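Local coordinates for ssDNA binding protein (Aeropyrum pernix, PDB 4PSN) that binds single-stranded DNA, which it probably entraps in tunnels running between the subunits of its assembly, at residues 18-21 and 22-26; 39-42 and 43-47; 49-52 and 53-56; 85-88 and 89-92. One frame throughout, in Å; residues are numbered along the deposited sequence.

Overall arrangement
All four contacts are local ones within the N-terminal part of the chain, on the same side of its centre, and they follow one another in sequence. Interaction 1 lies on helix 17-28; interactions 2 and 3 share helix 40-61, their centres about 14 Å apart; interaction 4 is the corner in strand 83-97, an outermost strand, within this chain, of a three-stranded antiparallel sheet. The two helices pack together, with the centres of interactions 1 and 3 about 12 Å apart, and Leu50 of interaction 3 reaches Phe85 and Phe87 of interaction 4, tying helix to sheet. Each contact also meets a second subunit, consistent with a protein that works through intersubunit surfaces.

Interaction 1: residues 18-21 and 22-26; sequences ADKV and RRVLF
Arg23 lays its chain along the carbonyl of Asp19, with CG 3.2 Å from Asp19 O, and its guanidinium has the CB of Asp19 over one face. The aspartate charge is near but does not pair with it: Asp19 OD2 is 4.6 Å from Arg23 NH2 but lies off the plane of the guanidinium, a closeness of charges without a bond. One residue on, Val24 CG2 sits by Lys20 O and also touches Lys20 CD at 4.0 Å; the lysine chain, bent at chi2 (51°), brings that methylene across the valine. Beneath these pairs runs the regular i to i+4 bonding of an alpha helix, here helix 17-28, with Val24 N to Lys20 O at 2.9 Å and Leu25 N to Val21 O at 3.1 Å. The branched and aliphatic Val21 and Leu25 suit the buried side, where they meet helix 40-61 and strand 6-13. Arg22, extended from CG to NE, sets one face of its guanidinium under Phe26 CE2, which stands 3.7 Å above the plane. The charged ends face the second subunit: Asp19 accepts from the backbone N of its Lys206 and Arg207, Arg22 reaches its Asn203 O and Arg23 makes a salt bridge with its Glu205.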
loop_
_atom_site.group_PDB
_atom_site.type_symbol
_atom_site.label_atom_id
_atom_site.label_comp_id
_atom_site.label_asym_id
_atom_site.label_seq_id
_atom_site.Cartn_x
_atom_site.Cartn_y
_atom_site.Cartn_z
ATOM N N ALA C 18 10.900 10.426 -7.263
ATOM C CA ALA C 18 11.455 11.346 -6.270
ATOM C C ALA C 18 10.557 11.453 -5.033
ATOM O O ALA C 18 11.035 11.410 -3.891
ATOM C CB ALA C 18 11.734 12.734 -6.868
ATOM N N ASP C 19 9.256 11.582 -5.260
ATOM C CA ASP C 19 8.330 11.698 -4.151
ATOM C C ASP C 19 8.157 10.382 -3.396
ATOM O O ASP C 19 7.910 10.394 -2.203
ATOM C CB ASP C 19 6.986 12.275 -4.611
ATOM C CG ASP C 19 7.066 13.785 -4.875
ATOM O OD1 ASP C 19 8.112 14.388 -4.535
ATOM O OD2 ASP C 19 6.099 14.353 -5.424
ATOM N N LYS C 20 8.310 9.249 -4.083
ATOM C CA LYS C 20 8.264 7.961 -3.396
ATOM C C LYS C 20 9.468 7.856 -2.472
ATOM O O LYS C 20 9.353 7.472 -1.305
ATOM C CB LYS C 20 8.257 6.809 -4.411
ATOM C CG LYS C 20 8.002 5.430 -3.804
ATOM C CD LYS C 20 6.761 5.437 -2.917
ATOM C CE LYS C 20 6.080 4.078 -2.827
ATOM N NZ LYS C 20 5.024 3.940 -3.881
ATOM N N VAL C 21 10.633 8.207 -3.004
ATOM C CA VAL C 21 11.864 8.195 -2.231
ATOM C C VAL C 21 11.730 9.075 -0.985
ATOM O O VAL C 21 12.041 8.649 0.117
ATOM C CB VAL C 21 13.068 8.651 -3.094
ATOM C CG1 VAL C 21 14.249 9.018 -2.216
ATOM C CG2 VAL C 21 13.457 7.540 -4.076
ATOM N N ARG C 22 11.252 10.299 -1.171
ATOM C CA ARG C 22 11.091 11.244 -0.067
ATOM C C ARG C 22 10.076 10.718 0.948
ATOM O O ARG C 22 10.313 10.751 2.144
ATOM C CB ARG C 22 10.632 12.600 -0.608
ATOM C CG ARG C 22 10.534 13.727 0.438
ATOM C CD ARG C 22 10.070 15.044 -0.205
ATOM N NE ARG C 22 10.535 16.214 0.548
ATOM C CZ ARG C 22 9.841 16.787 1.519
ATOM N NH1 ARG C 22 8.654 16.299 1.855
ATOM N NH2 ARG C 22 10.330 17.836 2.159
ATOM N N ARG C 23 8.943 10.222 0.478
ATOM C CA ARG C 23 7.914 9.766 1.410
ATOM C C ARG C 23 8.330 8.554 2.243
ATOM O O ARG C 23 8.042 8.488 3.441
ATOM C CB ARG C 23 6.596 9.504 0.677
ATOM C CG ARG C 23 5.926 10.801 0.254
ATOM C CD ARG C 23 4.698 10.560 -0.602
ATOM N NE ARG C 23 4.153 11.817 -1.108
ATOM C CZ ARG C 23 3.272 11.905 -2.100
ATOM N NH1 ARG C 23 2.837 10.804 -2.696
ATOM N NH2 ARG C 23 2.832 13.089 -2.499
ATOM N N VAL C 24 9.003 7.598 1.605
ATOM C CA VAL C 24 9.479 6.414 2.300
ATOM C C VAL C 24 10.551 6.778 3.345
ATOM O O VAL C 24 10.559 6.240 4.456
ATOM C CB VAL C 24 10.022 5.360 1.305
ATOM C CG1 VAL C 24 10.728 4.223 2.041
ATOM C CG2 VAL C 24 8.889 4.824 0.408
ATOM N N LEU C 25 11.453 7.692 2.997
ATOM C CA LEU C 25 12.516 8.068 3.930
ATOM C C LEU C 25 11.924 8.751 5.158
ATOM O O LEU C 25 12.338 8.493 6.290
ATOM C CB LEU C 25 13.535 8.988 3.270
ATOM C CG LEU C 25 14.771 9.240 4.130
ATOM C CD1 LEU C 25 15.489 7.915 4.376
ATOM C CD2 LEU C 25 15.711 10.228 3.451
ATOM N N PHE C 26 10.952 9.625 4.930
ATOM C CA PHE C 26 10.285 10.282 6.038
ATOM C C PHE C 26 9.544 9.279 6.923
ATOM O O PHE C 26 9.578 9.392 8.141
ATOM C CB PHE C 26 9.346 11.380 5.542
ATOM C CG PHE C 26 9.982 12.745 5.499
ATOM C CD1 PHE C 26 10.127 13.494 6.664
ATOM C CD2 PHE C 26 10.424 13.283 4.295
ATOM C CE1 PHE C 26 10.718 14.747 6.634
ATOM C CE2 PHE C 26 11.009 14.537 4.253
ATOM C CZ PHE C 26 11.159 15.274 5.432
#

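Interaction 2: residues 39-42 and 43-47; sequences SNKD and VAMAA
Val43 N gives its hydrogen to Ser39 O at 3.2 Å, the first main-chain bond of helix 40-61, and the residues around it form a capping box, the reciprocal arrangement that closes a helix at its N-terminus. Ser39 is the N-cap. Its OG accepts from Asp42 N at 3.0 Å, while in return Ser39 N donates to Asp42 OD2 at 2.8 Å in a nearly straight bond (173°), reaching the carboxylate oxygen on its anti side and somewhat out of plane. The aspartate can do this because its CG sits beside its own backbone N (chi1 -71°), turned back toward the start of the helix. Serine suits the cap because its short side chain can fold onto an amide that has no carbonyl of a preceding turn to meet, and the negative Asp42 probably also interacts favourably with the positive end of the helix dipole.

Beyond the box the backbone bonds continue regularly, Ala44 N to Asn40 O at 2.8 Å and Ala46 N to Asp42 O at 3.0 Å. The small alanines fit closely packed faces: Ala44 lies against Arg22 of helix 17-28 and Asn203 of the second subunit, and Ala46 against Phe85 of strand 83-97. Val43 meets Phe26 and Ile33, as a branched apolar residue on the buried side should.

Within the turn itself, side chain meets side chain on the exposed face, where the fully extended Lys41 passes obliquely by selenomethionine Met45, whose SE touches Lys41 CG at 4.0 Å and CE at 4.2 Å.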
loop_
_atom_site.group_PDB
_atom_site.type_symbol
_atom_site.label_atom_id
_atom_site.label_comp_id
_atom_site.label_asym_id
_atom_site.label_seq_id
_atom_site.Cartn_x
_atom_site.Cartn_y
_atom_site.Cartn_z
ATOM N N SER C 39 16.360 16.268 12.365
ATOM C CA SER C 39 15.348 17.270 12.056
ATOM C C SER C 39 14.682 16.945 10.727
ATOM O O SER C 39 15.223 16.185 9.916
ATOM C CB SER C 39 15.990 18.647 11.959
ATOM O OG SER C 39 16.875 18.690 10.857
ATOM N N ASN C 40 13.508 17.526 10.503
ATOM C CA ASN C 40 12.847 17.414 9.221
ATOM C C ASN C 40 13.794 17.851 8.111
ATOM O O ASN C 40 13.810 17.262 7.035
ATOM C CB ASN C 40 11.571 18.251 9.189
ATOM C CG ASN C 40 10.448 17.628 9.988
ATOM O OD1 ASN C 40 10.176 16.425 9.884
ATOM N ND2 ASN C 40 9.779 18.445 10.790
ATOM N N LYS C 41 14.596 18.876 8.393
ATOM C CA LYS C 41 15.532 19.425 7.415
ATOM C C LYS C 41 16.569 18.390 6.998
ATOM O O LYS C 41 16.856 18.240 5.807
ATOM C CB LYS C 41 16.231 20.664 7.978
ATOM C CG LYS C 41 17.154 21.358 6.991
ATOM C CD LYS C 41 17.691 22.666 7.570
ATOM C CE LYS C 41 18.448 23.475 6.518
ATOM N NZ LYS C 41 18.864 24.828 7.006
ATOM N N ASP C 42 17.132 17.696 7.991
ATOM C CA ASP C 42 18.107 16.633 7.771
ATOM C C ASP C 42 17.565 15.615 6.787
ATOM O O ASP C 42 18.217 15.274 5.801
ATOM C CB ASP C 42 18.396 15.896 9.083
ATOM C CG ASP C 42 19.194 16.724 10.066
ATOM O OD1 ASP C 42 20.057 17.513 9.626
ATOM O OD2 ASP C 42 18.964 16.568 11.285
ATOM N N VAL C 43 16.373 15.115 7.087
ATOM C CA VAL C 43 15.726 14.114 6.257
ATOM C C VAL C 43 15.392 14.654 4.862
ATOM O O VAL C 43 15.607 13.966 3.870
ATOM C CB VAL C 43 14.449 13.562 6.940
ATOM C CG1 VAL C 43 13.775 12.497 6.064
ATOM C CG2 VAL C 43 14.789 12.998 8.337
ATOM N N ALA C 44 14.870 15.881 4.790
ATOM C CA ALA C 44 14.501 16.484 3.509
ATOM C C ALA C 44 15.724 16.610 2.606
ATOM O O ALA C 44 15.645 16.372 1.400
ATOM C CB ALA C 44 13.842 17.853 3.713
HETATM N N MSE C 45 16.862 16.961 3.195
HETATM C CA MSE C 45 18.085 17.149 2.420
HETATM C C MSE C 45 18.680 15.835 1.977
HETATM O O MSE C 45 19.181 15.711 0.855
HETATM C CB MSE C 45 19.122 17.915 3.221
HETATM C CG MSE C 45 18.802 19.388 3.387
HETATM SE SE MSE C 45 20.143 20.199 4.558
HETATM C CE MSE C 45 21.683 19.125 4.005
ATOM N N ALA C 46 18.654 14.860 2.874
ATOM C CA ALA C 46 19.101 13.515 2.526
ATOM C C ALA C 46 18.319 12.984 1.328
ATOM O O ALA C 46 18.896 12.478 0.361
ATOM C CB ALA C 46 18.964 12.575 3.731
ATOM N N ALA C 47 17.001 13.102 1.385
ATOM C CA ALA C 47 16.160 12.602 0.303
ATOM C C ALA C 47 16.382 13.404 -0.978
ATOM O O ALA C 47 16.434 12.839 -2.077
ATOM C CB ALA C 47 14.702 12.650 0.700
#

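Interaction 3: residues 49-52 and 53-56; sequences NLNR and VLFE
A bend at chi2 (-88°) swings the guanidinium of Arg52 forward along the helix to Glu56, whose own chain is folded at chi2. The two side chains meet in a salt bridge one turn apart: NH2 of Arg52 donates to OE2 of Glu56 at 3.0 Å, with an N-H...O angle of 154°. The oxygen sits almost level with the guanidinium, at its rim, and is approached on its anti side. The two flat groups are turned 71° against each other. One N-H of Arg52 makes the link. Tyr143 of the second subunit joins the pair, its OH bonded to both Arg52 NH1 and Glu56 OE2. Cutting Arg52 back to an alanine is likely to leave buried Glu56 OE2 without its arginine partner and the hydroxyl of Tyr143 of the second subunit with one bond fewer.

On the side facing the chain's own fold, Leu50 CG rests 3.9 Å from Leu54 CD1, the two leucines filling space against helix 17-28 and the strands. Asn51 suits the helix-helix boundary, since its ND2 can donate to Ala18 O while Asn51 O takes both Phe55 N, at 2.9 Å, and the hydroxyl of Tyr17. The arrangement is that of an i to i+4 Arg-Glu ion pair within a largely buried helix, here the part of helix 40-61 packed between its own sheet and a neighbouring subunit.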
loop_
_atom_site.group_PDB
_atom_site.type_symbol
_atom_site.label_atom_id
_atom_site.label_comp_id
_atom_site.label_asym_id
_atom_site.label_seq_id
_atom_site.Cartn_x
_atom_site.Cartn_y
_atom_site.Cartn_z
ATOM N N ASN C 49 19.131 15.154 -1.906
ATOM C CA ASN C 49 20.428 14.739 -2.442
ATOM C C ASN C 49 20.379 13.383 -3.141
ATOM O O ASN C 49 20.952 13.209 -4.220
ATOM C CB ASN C 49 21.475 14.666 -1.324
ATOM C CG ASN C 49 21.845 16.033 -0.777
ATOM O OD1 ASN C 49 21.618 17.055 -1.430
ATOM N ND2 ASN C 49 22.420 16.060 0.426
ATOM N N LEU C 50 19.730 12.404 -2.516
ATOM C CA LEU C 50 19.604 11.108 -3.164
ATOM C C LEU C 50 18.850 11.295 -4.475
ATOM O O LEU C 50 19.243 10.761 -5.504
ATOM C CB LEU C 50 18.885 10.102 -2.262
ATOM C CG LEU C 50 18.690 8.690 -2.828
ATOM C CD1 LEU C 50 20.022 8.098 -3.256
ATOM C CD2 LEU C 50 17.977 7.776 -1.796
ATOM N N ASN C 51 17.767 12.068 -4.443
ATOM C CA ASN C 51 16.960 12.248 -5.640
ATOM C C ASN C 51 17.762 12.897 -6.759
ATOM O O ASN C 51 17.587 12.565 -7.931
ATOM C CB ASN C 51 15.692 13.036 -5.330
ATOM C CG ASN C 51 14.614 12.157 -4.715
ATOM O OD1 ASN C 51 14.590 10.952 -4.960
ATOM N ND2 ASN C 51 13.731 12.747 -3.916
ATOM N N ARG C 52 18.659 13.804 -6.383
ATOM C CA ARG C 52 19.477 14.516 -7.366
ATOM C C ARG C 52 20.351 13.520 -8.108
ATOM O O ARG C 52 20.457 13.545 -9.343
ATOM C CB ARG C 52 20.330 15.578 -6.668
ATOM C CG ARG C 52 21.087 16.512 -7.604
ATOM C CD ARG C 52 22.436 15.966 -7.985
ATOM N NE ARG C 52 23.160 16.905 -8.845
ATOM C CZ ARG C 52 23.017 16.968 -10.167
ATOM N NH1 ARG C 52 23.713 17.858 -10.872
ATOM N NH2 ARG C 52 22.182 16.135 -10.786
ATOM N N VAL C 53 20.966 12.627 -7.343
ATOM C CA VAL C 53 21.815 11.588 -7.904
ATOM C C VAL C 53 21.026 10.610 -8.766
ATOM O O VAL C 53 21.466 10.226 -9.856
ATOM C CB VAL C 53 22.511 10.830 -6.778
ATOM C CG1 VAL C 53 23.032 9.503 -7.271
ATOM C CG2 VAL C 53 23.625 11.698 -6.192
ATOM N N LEU C 54 19.857 10.206 -8.276
ATOM C CA LEU C 54 19.007 9.283 -9.008
ATOM C C LEU C 54 18.547 9.900 -10.315
ATOM O O LEU C 54 18.361 9.205 -11.313
ATOM C CB LEU C 54 17.801 8.878 -8.159
ATOM C CG LEU C 54 18.160 7.974 -6.975
ATOM C CD1 LEU C 54 16.922 7.692 -6.127
ATOM C CD2 LEU C 54 18.778 6.667 -7.476
ATOM N N PHE C 55 18.362 11.215 -10.326
ATOM C CA PHE C 55 17.949 11.853 -11.559
ATOM C C PHE C 55 18.982 11.588 -12.667
ATOM O O PHE C 55 18.629 11.249 -13.791
ATOM C CB PHE C 55 17.736 13.358 -11.367
ATOM C CG PHE C 55 17.376 14.074 -12.640
ATOM C CD1 PHE C 55 16.060 14.191 -13.031
ATOM C CD2 PHE C 55 18.358 14.604 -13.455
ATOM C CE1 PHE C 55 15.729 14.846 -14.206
ATOM C CE2 PHE C 55 18.031 15.251 -14.628
ATOM C CZ PHE C 55 16.717 15.368 -15.002
ATOM N N GLU C 56 20.259 11.726 -12.344
ATOM C CA GLU C 56 21.301 11.522 -13.348
ATOM C C GLU C 56 21.360 10.065 -13.808
ATOM O O GLU C 56 21.545 9.777 -14.997
ATOM C CB GLU C 56 22.666 11.953 -12.811
ATOM C CG GLU C 56 22.758 13.433 -12.553
ATOM C CD GLU C 56 22.460 14.260 -13.801
ATOM O OE1 GLU C 56 22.813 13.815 -14.917
ATOM O OE2 GLU C 56 21.861 15.349 -13.664
#

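Interaction 4: residues 85-88 and 89-92; sequences FDFS and TLRV
Thr89 grips the carbonyl of Asp86 twice, and this is the tight part of the contact. Its OG1 donates to Asp86 O at 2.7 Å, in the carbonyl plane, while its backbone N reaches the same oxygen at 2.9 Å from above that plane. With OG1 set between its own N and carbonyl carbon (chi1 67°), the threonine points CG2 at the carboxylate, 3.8 Å from Asp86 CG, the two side chains crossing at about a right angle. Asp86 OD1 in turn accepts from Ser88 N at 2.9 Å and from Ser88 OG at 2.7 Å, both from the same face of the carboxylate. The bond from Ser88 N makes an Asx turn, laid over two successive type I beta turns, Asp86 to Thr89 and Phe87 to Leu90, which bend strand 83-97 round a corner. Replacing Asp86 by a leucine is likely to leave Ser88 OG and Ser88 N without their shared acceptor and the serine hydroxyl set free to turn. Packing is looser between Phe87 and Leu90: CD2 of the leucine comes only to 4.5 Å from CD1 at the ring edge, and both also pack against helix 40-61 and the second subunit. Ser88, small and polar, occupies the solvent side, whereas Thr89 OG1 also bonds Asp75 N of strand 69-78.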
loop_
_atom_site.group_PDB
_atom_site.type_symbol
_atom_site.label_atom_id
_atom_site.label_comp_id
_atom_site.label_asym_id
_atom_site.label_seq_id
_atom_site.Cartn_x
_atom_site.Cartn_y
_atom_site.Cartn_z
ATOM N N PHE C 85 24.182 7.513 3.020
ATOM C CA PHE C 85 23.797 6.425 2.127
ATOM C C PHE C 85 25.009 5.589 1.733
ATOM O O PHE C 85 26.104 6.120 1.563
ATOM C CB PHE C 85 23.120 6.971 0.865
ATOM C CG PHE C 85 21.808 7.633 1.123
ATOM C CD1 PHE C 85 20.687 6.880 1.421
ATOM C CD2 PHE C 85 21.688 9.013 1.061
ATOM C CE1 PHE C 85 19.472 7.484 1.666
ATOM C CE2 PHE C 85 20.478 9.630 1.303
ATOM C CZ PHE C 85 19.364 8.870 1.607
ATOM N N ASP C 86 24.820 4.278 1.598
ATOM C CA ASP C 86 25.890 3.422 1.111
ATOM C C ASP C 86 25.656 3.099 -0.349
ATOM O O ASP C 86 24.869 2.219 -0.679
ATOM C CB ASP C 86 25.995 2.126 1.913
ATOM C CG ASP C 86 27.203 1.289 1.499
ATOM O OD1 ASP C 86 27.721 1.505 0.381
ATOM O OD2 ASP C 86 27.633 0.416 2.284
ATOM N N PHE C 87 26.350 3.797 -1.236
ATOM C CA PHE C 87 26.041 3.634 -2.647
ATOM C C PHE C 87 26.482 2.300 -3.237
ATOM O O PHE C 87 26.033 1.931 -4.316
ATOM C CB PHE C 87 26.509 4.831 -3.467
ATOM C CG PHE C 87 25.668 6.064 -3.259
ATOM C CD1 PHE C 87 24.506 6.252 -3.981
ATOM C CD2 PHE C 87 26.036 7.026 -2.332
ATOM C CE1 PHE C 87 23.721 7.392 -3.790
ATOM C CE2 PHE C 87 25.263 8.163 -2.138
ATOM C CZ PHE C 87 24.103 8.347 -2.866
ATOM N N SER C 88 27.320 1.561 -2.516
ATOM C CA SER C 88 27.667 0.200 -2.925
ATOM C C SER C 88 26.475 -0.754 -2.761
ATOM O O SER C 88 26.518 -1.897 -3.215
ATOM C CB SER C 88 28.878 -0.332 -2.148
ATOM O OG SER C 88 28.519 -0.741 -0.836
ATOM N N THR C 89 25.406 -0.287 -2.121
ATOM C CA THR C 89 24.222 -1.129 -1.963
ATOM C C THR C 89 23.081 -0.660 -2.843
ATOM O O THR C 89 21.963 -1.163 -2.750
ATOM C CB THR C 89 23.726 -1.142 -0.516
ATOM O OG1 THR C 89 23.246 0.164 -0.177
ATOM C CG2 THR C 89 24.863 -1.543 0.432
ATOM N N LEU C 90 23.356 0.315 -3.694
ATOM C CA LEU C 90 22.318 0.844 -4.560
ATOM C C LEU C 90 21.918 -0.215 -5.578
ATOM O O LEU C 90 22.767 -0.799 -6.243
ATOM C CB LEU C 90 22.798 2.112 -5.273
ATOM C CG LEU C 90 21.829 2.630 -6.333
ATOM C CD1 LEU C 90 20.519 3.063 -5.696
ATOM C CD2 LEU C 90 22.463 3.779 -7.125
ATOM N N ARG C 91 20.622 -0.466 -5.693
ATOM C CA ARG C 91 20.130 -1.409 -6.681
ATOM C C ARG C 91 18.970 -0.767 -7.401
ATOM O O ARG C 91 18.067 -0.230 -6.771
ATOM C CB ARG C 91 19.686 -2.711 -6.016
ATOM C CG ARG C 91 19.049 -3.694 -6.978
ATOM C CD ARG C 91 18.238 -4.762 -6.242
ATOM N NE ARG C 91 19.077 -5.626 -5.417
ATOM C CZ ARG C 91 18.606 -6.552 -4.585
ATOM N NH1 ARG C 91 17.294 -6.734 -4.462
ATOM N NH2 ARG C 91 19.448 -7.293 -3.875
ATOM N N VAL C 92 19.001 -0.800 -8.727
ATOM C CA VAL C 92 17.927 -0.212 -9.507
ATOM C C VAL C 92 17.424 -1.251 -10.492
ATOM O O VAL C 92 18.210 -1.971 -11.097
ATOM C CB VAL C 92 18.389 1.067 -10.245
ATOM C CG1 VAL C 92 17.326 1.525 -11.235
ATOM C CG2 VAL C 92 18.698 2.190 -9.249
#